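Local coordinates for protein prefoldin beta subunit 1 (Thermococcus sp., PDB 2ZQM) that acts as a molecular chaperone that stabilizes a range of proteins, probably aiding archaeal de novo protein folding independently of ATP, at residues E45-K57 with T66-K78. Sequence-based numbering, arbitrary orientation. Where two conformers were deposited one is given.
Sequences EIESLPDDAVVYK and TTKDKAVAELKEK. With GOL (glycerol), chain F.
Strand 55-57 passes helix 68-78 at 45° between their directions, their axes 8.7 Å apart at closest approach, and Thr66 N donates to Val55 O (2.8 Å) just before that helix starts. Lys68 reaches across to the loop that leaves helix 6-47: fully extended from a CG anti to the backbone N (chi1 177°), its NZ donates to Leu49 O at 2.6 Å and, from above the carbonyl plane, to Glu47 O at 3.1 Å. Lysine suits the place because its long methylenes lie against the turn while its charge meets these carbonyls; an alanine here would probably leave both without this donor and let the 48-53 loop shift. Branched Ile46 is a knob among Lys68, Ala71, Val72 and Leu75, its side chain running past that of Val72 in the opposite direction, CG2 to CG2 at 3.7 Å; small Ala71 leaves room for it and for Val55. Thr67 is the N-cap: its short hydroxyl folds back so that OG1 accepts from Lys70 N, a first-turn amide. Farther along, in one conformer of Glu74, its OE1 offers Lys57 NZ a syn lone pair. The contact thus joins the hairpin-bearing base of the prefoldin coiled coil, helices 6-47 and 68-111, to hairpin 55-66, whose sheet continues into a strand of the second subunit.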
ATOM      1  N   GLU A  45     -16.765  21.835  -4.320  1.00 19.93           N
ATOM      2  CA  GLU A  45     -15.774  22.814  -4.726  1.00 16.16           C
ATOM      3  C   GLU A  45     -15.884  23.235  -6.173  1.00 20.57           C
ATOM      4  O   GLU A  45     -15.778  24.419  -6.483  1.00 19.19           O
ATOM      5  CB  GLU A  45     -14.363  22.288  -4.440  1.00 24.14           C
ATOM      6  CG  GLU A  45     -13.265  23.115  -5.102  1.00 32.77           C
ATOM      7  CD  GLU A  45     -11.964  23.131  -4.311  1.00 36.23           C
ATOM      8  OE1 GLU A  45     -11.745  22.220  -3.480  1.00 32.80           O
ATOM      9  OE2 GLU A  45     -11.157  24.059  -4.532  1.00 37.74           O
ATOM     10  N   ILE A  46     -16.110  22.288  -7.076  1.00 14.73           N
ATOM     11  CA  ILE A  46     -16.212  22.656  -8.480  1.00 15.06           C
ATOM     12  C   ILE A  46     -17.486  23.470  -8.716  1.00 17.49           C
ATOM     13  O   ILE A  46     -17.502  24.402  -9.513  1.00 17.37           O
ATOM     14  CB  ILE A  46     -16.204  21.402  -9.403  1.00 12.67           C
ATOM     15  CG1 ILE A  46     -14.841  20.698  -9.297  1.00 16.06           C
ATOM     16  CG2 ILE A  46     -16.519  21.796 -10.857  1.00 14.00           C
ATOM     17  CD1 ILE A  46     -13.656  21.552  -9.717  1.00 18.30           C
ATOM     18  N   GLU A  47     -18.555  23.128  -8.018  1.00 16.61           N
ATOM     19  CA  GLU A  47     -19.788  23.862  -8.218  1.00 19.63           C
ATOM     20  C   GLU A  47     -19.684  25.315  -7.765  1.00 23.35           C
ATOM     21  O   GLU A  47     -20.421  26.169  -8.260  1.00 22.85           O
ATOM     22  CB  GLU A  47     -20.939  23.154  -7.513  1.00 23.14           C
ATOM     23  CG  GLU A  47     -21.322  21.867  -8.231  1.00 28.47           C
ATOM     24  CD  GLU A  47     -22.593  21.256  -7.705  1.00 33.51           C
ATOM     25  OE1 GLU A  47     -22.823  21.336  -6.486  1.00 38.61           O
ATOM     26  OE2 GLU A  47     -23.354  20.682  -8.510  1.00 31.86           O
ATOM     27  N   SER A  48     -18.757  25.601  -6.852  1.00 19.57           N
ATOM     28  CA  SER A  48     -18.595  26.974  -6.369  1.00 19.91           C
ATOM     29  C   SER A  48     -17.827  27.870  -7.340  1.00 22.30           C
ATOM     30  O   SER A  48     -17.756  29.083  -7.139  1.00 24.19           O
ATOM     31  CB  SER A  48     -17.912  26.989  -4.991  1.00 22.91           C
ATOM     32  OG  SER A  48     -16.523  26.721  -5.089  1.00 28.37           O
ATOM     33  N   LEU A  49     -17.253  27.288  -8.393  1.00 17.74           N
ATOM     34  CA  LEU A  49     -16.501  28.062  -9.384  1.00 20.45           C
ATOM     35  C   LEU A  49     -17.388  28.891 -10.319  1.00 26.28           C
ATOM     36  O   LEU A  49     -18.545  28.536 -10.569  1.00 23.50           O
ATOM     37  CB  LEU A  49     -15.668  27.128 -10.260  1.00 23.69           C
ATOM     38  CG  LEU A  49     -14.622  26.240  -9.591  1.00 23.05           C
ATOM     39  CD1 LEU A  49     -14.025  25.322 -10.631  1.00 26.80           C
ATOM     40  CD2 LEU A  49     -13.552  27.096  -8.949  1.00 26.23           C
ATOM     41  N   PRO A  50     -16.854  30.007 -10.854  1.00 23.01           N
ATOM     42  CA  PRO A  50     -17.675  30.805 -11.764  1.00 24.58           C
ATOM     43  C   PRO A  50     -17.881  29.950 -13.010  1.00 28.65           C
ATOM     44  O   PRO A  50     -17.009  29.153 -13.363  1.00 26.85           O
ATOM     45  CB  PRO A  50     -16.820  32.052 -12.011  1.00 26.04           C
ATOM     46  CG  PRO A  50     -15.427  31.586 -11.775  1.00 29.08           C
ATOM     47  CD  PRO A  50     -15.571  30.678 -10.578  1.00 27.87           C
ATOM     48  N   ASP A  51     -19.029  30.103 -13.663  1.00 28.61           N
ATOM     49  CA  ASP A  51     -19.355  29.302 -14.846  1.00 34.45           C
ATOM     50  C   ASP A  51     -18.303  29.299 -15.957  1.00 32.09           C
ATOM     51  O   ASP A  51     -18.189  28.328 -16.711  1.00 34.27           O
ATOM     52  CB  ASP A  51     -20.706  29.745 -15.420  1.00 42.26           C
ATOM     53  CG  ASP A  51     -21.188  28.843 -16.557  1.00 52.28           C
ATOM     54  OD1 ASP A  51     -21.337  27.618 -16.336  1.00 54.72           O
ATOM     55  OD2 ASP A  51     -21.422  29.359 -17.671  1.00 56.55           O
ATOM     56  N   ASP A  52     -17.526  30.369 -16.048  1.00 31.20           N
ATOM     57  CA  ASP A  52     -16.505  30.482 -17.087  1.00 32.39           C
ATOM     58  C   ASP A  52     -15.113  30.099 -16.586  1.00 32.05           C
ATOM     59  O   ASP A  52     -14.114  30.346 -17.260  1.00 27.63           O
ATOM     60  CB  ASP A  52     -16.475  31.919 -17.626  1.00 40.39           C
ATOM     61  CG  ASP A  52     -15.952  32.924 -16.604  1.00 45.42           C
ATOM     62  OD1 ASP A  52     -16.356  32.857 -15.424  1.00 47.61           O
ATOM     63  OD2 ASP A  52     -15.140  33.795 -16.985  1.00 55.86           O
ATOM     64  N   ALA A  53     -15.049  29.501 -15.404  1.00 25.43           N
ATOM     65  CA  ALA A  53     -13.766  29.107 -14.834  1.00 30.41           C
ATOM     66  C   ALA A  53     -13.078  28.115 -15.750  1.00 28.52           C
ATOM     67  O   ALA A  53     -13.735  27.286 -16.369  1.00 27.17           O
ATOM     68  CB  ALA A  53     -13.972  28.479 -13.469  1.00 30.70           C
ATOM     69  N   VAL A  54     -11.759  28.211 -15.852  1.00 31.06           N
ATOM     70  CA  VAL A  54     -10.997  27.274 -16.669  1.00 30.49           C
ATOM     71  C   VAL A  54     -10.829  25.960 -15.889  1.00 30.82           C
ATOM     72  O   VAL A  54     -10.455  25.971 -14.713  1.00 33.35           O
ATOM     73  CB  VAL A  54      -9.601  27.848 -17.019  1.00 40.15           C
ATOM     74  CG1 VAL A  54      -8.805  28.111 -15.749  1.00 40.24           C
ATOM     75  CG2 VAL A  54      -8.860  26.886 -17.933  1.00 42.42           C
ATOM     76  N   VAL A  55     -11.122  24.829 -16.530  1.00 25.20           N
ATOM     77  CA  VAL A  55     -10.994  23.536 -15.868  1.00 22.43           C
ATOM     78  C   VAL A  55     -10.310  22.509 -16.774  1.00 19.73           C
ATOM     79  O   VAL A  55     -10.631  22.410 -17.952  1.00 21.63           O
ATOM     80  CB  VAL A  55     -12.391  22.964 -15.450  1.00 19.13           C
ATOM     81  CG1 VAL A  55     -12.215  21.646 -14.701  1.00 24.74           C
ATOM     82  CG2 VAL A  55     -13.137  23.956 -14.577  1.00 22.17           C
ATOM     83  N   TYR A  56      -9.361  21.756 -16.213  1.00 19.77           N
ATOM     84  CA  TYR A  56      -8.660  20.691 -16.943  1.00 20.61           C
ATOM     85  C   TYR A  56      -8.941  19.399 -16.186  1.00 17.94           C
ATOM     86  O   TYR A  56      -9.203  19.421 -14.992  1.00 17.07           O
ATOM     87  CB  TYR A  56      -7.136  20.914 -16.954  1.00 20.36           C
ATOM     88  CG  TYR A  56      -6.684  22.105 -17.765  1.00 23.30           C
ATOM     89  CD1 TYR A  56      -6.273  21.959 -19.089  1.00 19.86           C
ATOM     90  CD2 TYR A  56      -6.715  23.389 -17.220  1.00 22.74           C
ATOM     91  CE1 TYR A  56      -5.905  23.073 -19.855  1.00 24.10           C
ATOM     92  CE2 TYR A  56      -6.354  24.501 -17.972  1.00 29.66           C
ATOM     93  CZ  TYR A  56      -5.954  24.336 -19.289  1.00 33.25           C
ATOM     94  OH  TYR A  56      -5.611  25.448 -20.029  1.00 40.85           O
ATOM     95  N   LYS A  57      -8.882  18.269 -16.871  1.00 15.30           N
ATOM     96  CA  LYS A  57      -9.108  17.003 -16.197  1.00 17.00           C
ATOM     97  C   LYS A  57      -7.964  16.067 -16.543  1.00 20.43           C
ATOM     98  O   LYS A  57      -7.306  16.235 -17.565  1.00 22.47           O
ATOM     99  CB  LYS A  57     -10.445  16.374 -16.618  1.00 21.84           C
ATOM    100  CG  LYS A  57     -10.564  16.061 -18.101  1.00 22.57           C
ATOM    101  CD  LYS A  57     -11.842  15.270 -18.405  1.00 23.72           C
ATOM    102  CE  LYS A  57     -11.813  13.890 -17.745  1.00 30.45           C
ATOM    103  NZ  LYS A  57     -12.994  13.025 -18.117  1.00 31.13           N
ATOM    104  N   THR A  66     -11.330  20.732 -20.095  1.00 18.25           N
ATOM    105  CA  THR A  66     -12.732  20.336 -20.016  1.00 16.78           C
ATOM    106  C   THR A  66     -13.471  21.616 -19.664  1.00 20.66           C
ATOM    107  O   THR A  66     -12.955  22.698 -19.947  1.00 18.27           O
ATOM    108  CB  THR A  66     -12.977  19.225 -18.957  1.00 19.76           C
ATOM    109  OG1 THR A  66     -14.364  18.864 -18.973  1.00 20.48           O
ATOM    110  CG2 THR A  66     -12.591  19.675 -17.562  1.00 14.17           C
ATOM    111  N   THR A  67     -14.674  21.526 -19.092  1.00 17.53           N
ATOM    112  CA  THR A  67     -15.405  22.728 -18.698  1.00 18.26           C
ATOM    113  C   THR A  67     -16.026  22.493 -17.337  1.00 17.33           C
ATOM    114  O   THR A  67     -16.079  21.357 -16.862  1.00 14.91           O
ATOM    115  CB  THR A  67     -16.572  23.098 -19.665  1.00 25.38           C
ATOM    116  OG1 THR A  67     -17.599  22.100 -19.571  1.00 19.51           O
ATOM    117  CG2 THR A  67     -16.082  23.220 -21.112  1.00 23.45           C
ATOM    118  N   LYS A  68     -16.501  23.562 -16.705  1.00 13.36           N
ATOM    119  CA  LYS A  68     -17.124  23.411 -15.408  1.00 15.01           C
ATOM    120  C   LYS A  68     -18.310  22.464 -15.478  1.00 17.29           C
ATOM    121  O   LYS A  68     -18.408  21.537 -14.673  1.00 14.03           O
ATOM    122  CB  LYS A  68     -17.597  24.751 -14.852  1.00 16.30           C
ATOM    123  CG  LYS A  68     -18.330  24.600 -13.525  1.00 20.18           C
ATOM    124  CD  LYS A  68     -18.904  25.921 -13.013  1.00 21.54           C
ATOM    125  CE  LYS A  68     -19.705  25.700 -11.738  1.00 22.37           C
ATOM    126  NZ  LYS A  68     -20.413  26.927 -11.261  1.00 20.03           N
ATOM    127  N   ASP A  69     -19.206  22.684 -16.439  1.00 18.06           N
ATOM    128  CA  ASP A  69     -20.393  21.826 -16.552  1.00 20.98           C
ATOM    129  C   ASP A  69     -20.069  20.356 -16.789  1.00 18.80           C
ATOM    130  O   ASP A  69     -20.725  19.469 -16.239  1.00 18.54           O
ATOM    131  CB  ASP A  69     -21.330  22.341 -17.656  1.00 20.28           C
ATOM    132  CG  ASP A  69     -22.211  23.483 -17.181  1.00 27.76           C
ATOM    133  OD1 ASP A  69     -21.958  24.019 -16.078  1.00 24.73           O
ATOM    134  OD2 ASP A  69     -23.150  23.846 -17.915  1.00 29.59           O
ATOM    135  N   LYS A  70     -19.059  20.079 -17.601  1.00 13.63           N
ATOM    136  CA  LYS A  70     -18.708  18.692 -17.855  1.00 10.66           C
ATOM    137  C   LYS A  70     -18.107  18.013 -16.625  1.00 13.99           C
ATOM    138  O   LYS A  70     -18.389  16.845 -16.339  1.00 15.42           O
ATOM    139  CB  LYS A  70     -17.748  18.620 -19.035  1.00 20.46           C
ATOM    140  CG  LYS A  70     -18.393  19.065 -20.331  1.00 24.58           C
ATOM    141  CD  LYS A  70     -17.362  19.218 -21.442  1.00 30.18           C
ATOM    142  CE  LYS A  70     -18.016  19.681 -22.734  1.00 33.91           C
ATOM    143  NZ  LYS A  70     -17.000  20.059 -23.759  1.00 41.07           N
ATOM    144  N   ALA A  71     -17.276  18.736 -15.887  1.00 15.69           N
ATOM    145  CA  ALA A  71     -16.666  18.156 -14.696  1.00 13.06           C
ATOM    146  C   ALA A  71     -17.727  17.884 -13.633  1.00 12.73           C
ATOM    147  O   ALA A  71     -17.681  16.867 -12.935  1.00 12.41           O
ATOM    148  CB  ALA A  71     -15.607  19.096 -14.157  1.00 11.83           C
ATOM    149  N   VAL A  72     -18.671  18.807 -13.505  1.00 12.97           N
ATOM    150  CA  VAL A  72     -19.760  18.669 -12.541  1.00 15.23           C
ATOM    151  C   VAL A  72     -20.566  17.415 -12.896  1.00 12.95           C
ATOM    152  O   VAL A  72     -20.837  16.586 -12.042  1.00 12.45           O
ATOM    153  CB  VAL A  72     -20.672  19.927 -12.579  1.00 17.66           C
ATOM    154  CG1 VAL A  72     -22.027  19.661 -11.873  1.00 13.92           C
ATOM    155  CG2 VAL A  72     -19.955  21.084 -11.887  1.00 17.00           C
ATOM    156  N   ALA A  73     -20.903  17.262 -14.171  1.00 13.45           N
ATOM    157  CA  ALA A  73     -21.679  16.108 -14.615  1.00 12.99           C
ATOM    158  C   ALA A  73     -20.966  14.795 -14.317  1.00 15.47           C
ATOM    159  O   ALA A  73     -21.570  13.864 -13.799  1.00 13.82           O
ATOM    160  CB  ALA A  73     -21.967  16.217 -16.107  1.00 15.47           C
ATOM    161  N   GLU A  74     -19.679  14.728 -14.647  0.50 14.26           N
ATOM    162  CA  GLU A  74     -18.907  13.521 -14.412  0.50 12.62           C
ATOM    163  C   GLU A  74     -18.798  13.210 -12.919  0.50 14.27           C
ATOM    164  O   GLU A  74     -18.768  12.048 -12.534  0.50 11.40           O
ATOM    165  CB  GLU A  74     -17.520  13.658 -15.057  0.50 15.82           C
ATOM    166  CG  GLU A  74     -17.574  13.628 -16.587  0.50 16.40           C
ATOM    167  CD  GLU A  74     -16.217  13.821 -17.248  0.50 27.22           C
ATOM    168  OE1 GLU A  74     -15.269  13.098 -16.886  0.50 23.92           O
ATOM    169  OE2 GLU A  74     -16.101  14.691 -18.140  0.50 27.60           O
ATOM    170  N   LEU A  75     -18.750  14.242 -12.081  1.00  9.75           N
ATOM    171  CA  LEU A  75     -18.674  14.037 -10.637  1.00 11.05           C
ATOM    172  C   LEU A  75     -20.034  13.563 -10.123  1.00 12.82           C
ATOM    173  O   LEU A  75     -20.106  12.718  -9.242  1.00 12.57           O
ATOM    174  CB  LEU A  75     -18.263  15.327  -9.920  1.00 11.62           C
ATOM    175  CG  LEU A  75     -16.749  15.516  -9.800  1.00 14.25           C
ATOM    176  CD1 LEU A  75     -16.442  16.970  -9.422  1.00 17.10           C
ATOM    177  CD2 LEU A  75     -16.206  14.552  -8.771  1.00 15.28           C
ATOM    178  N   LYS A  76     -21.116  14.114 -10.665  1.00 11.82           N
ATOM    179  CA  LYS A  76     -22.444  13.666 -10.234  1.00 11.67           C
ATOM    180  C   LYS A  76     -22.606  12.187 -10.541  1.00 10.72           C
ATOM    181  O   LYS A  76     -23.167  11.418  -9.737  1.00 11.98           O
ATOM    182  CB  LYS A  76     -23.546  14.451 -10.955  1.00  8.28           C
ATOM    183  CG  LYS A  76     -23.697  15.867 -10.427  1.00 14.04           C
ATOM    184  CD  LYS A  76     -24.698  16.667 -11.234  1.00 12.69           C
ATOM    185  CE  LYS A  76     -25.029  17.988 -10.527  1.00 17.12           C
ATOM    186  NZ  LYS A  76     -26.052  18.746 -11.306  1.00 18.01           N
ATOM    187  N   GLU A  77     -22.117  11.782 -11.708  1.00  9.76           N
ATOM    188  CA  GLU A  77     -22.220  10.382 -12.087  1.00 11.39           C
ATOM    189  C   GLU A  77     -21.404   9.491 -11.153  1.00 12.88           C
ATOM    190  O   GLU A  77     -21.842   8.408 -10.769  1.00 11.14           O
ATOM    191  CB  GLU A  77     -21.770  10.196 -13.542  1.00 12.38           C
ATOM    192  CG  GLU A  77     -22.797  10.743 -14.523  1.00 12.26           C
ATOM    193  CD  GLU A  77     -22.293  10.745 -15.936  1.00 16.15           C
ATOM    194  OE1 GLU A  77     -21.455   9.882 -16.248  1.00 18.06           O
ATOM    195  OE2 GLU A  77     -22.739  11.596 -16.734  1.00 16.29           O
ATOM    196  N   LYS A  78     -20.213   9.947 -10.787  1.00 12.97           N
ATOM    197  CA  LYS A  78     -19.374   9.177  -9.886  1.00 11.82           C
ATOM    198  C   LYS A  78     -20.085   9.001  -8.550  1.00 11.86           C
ATOM    199  O   LYS A  78     -20.077   7.917  -7.956  1.00 12.16           O
ATOM    200  CB  LYS A  78     -18.030   9.887  -9.652  1.00 12.26           C
ATOM    201  CG  LYS A  78     -17.123   9.100  -8.712  1.00 26.63           C
ATOM    202  CD  LYS A  78     -15.731   9.712  -8.580  1.00 33.14           C
ATOM    203  CE  LYS A  78     -14.845   8.836  -7.695  1.00 42.27           C
ATOM    204  NZ  LYS A  78     -13.502   9.440  -7.428  1.00 43.85           N
TER
HETATM  205  C1  GOL F 308     -13.149  25.706 -18.950  1.00 54.88           C
HETATM  206  O1  GOL F 308     -12.053  25.188 -19.708  1.00 45.10           O
HETATM  207  C2  GOL F 308     -13.962  26.721 -19.769  1.00 55.59           C
HETATM  208  O2  GOL F 308     -14.230  26.226 -21.088  1.00 61.59           O
HETATM  209  C3  GOL F 308     -13.231  28.069 -19.814  1.00 59.05           C
HETATM  210  O3  GOL F 308     -14.168  29.117 -20.080  1.00 59.88           O
HETATM  211  O   HOH W   1     -15.901  26.297 -17.332  1.00 25.26           O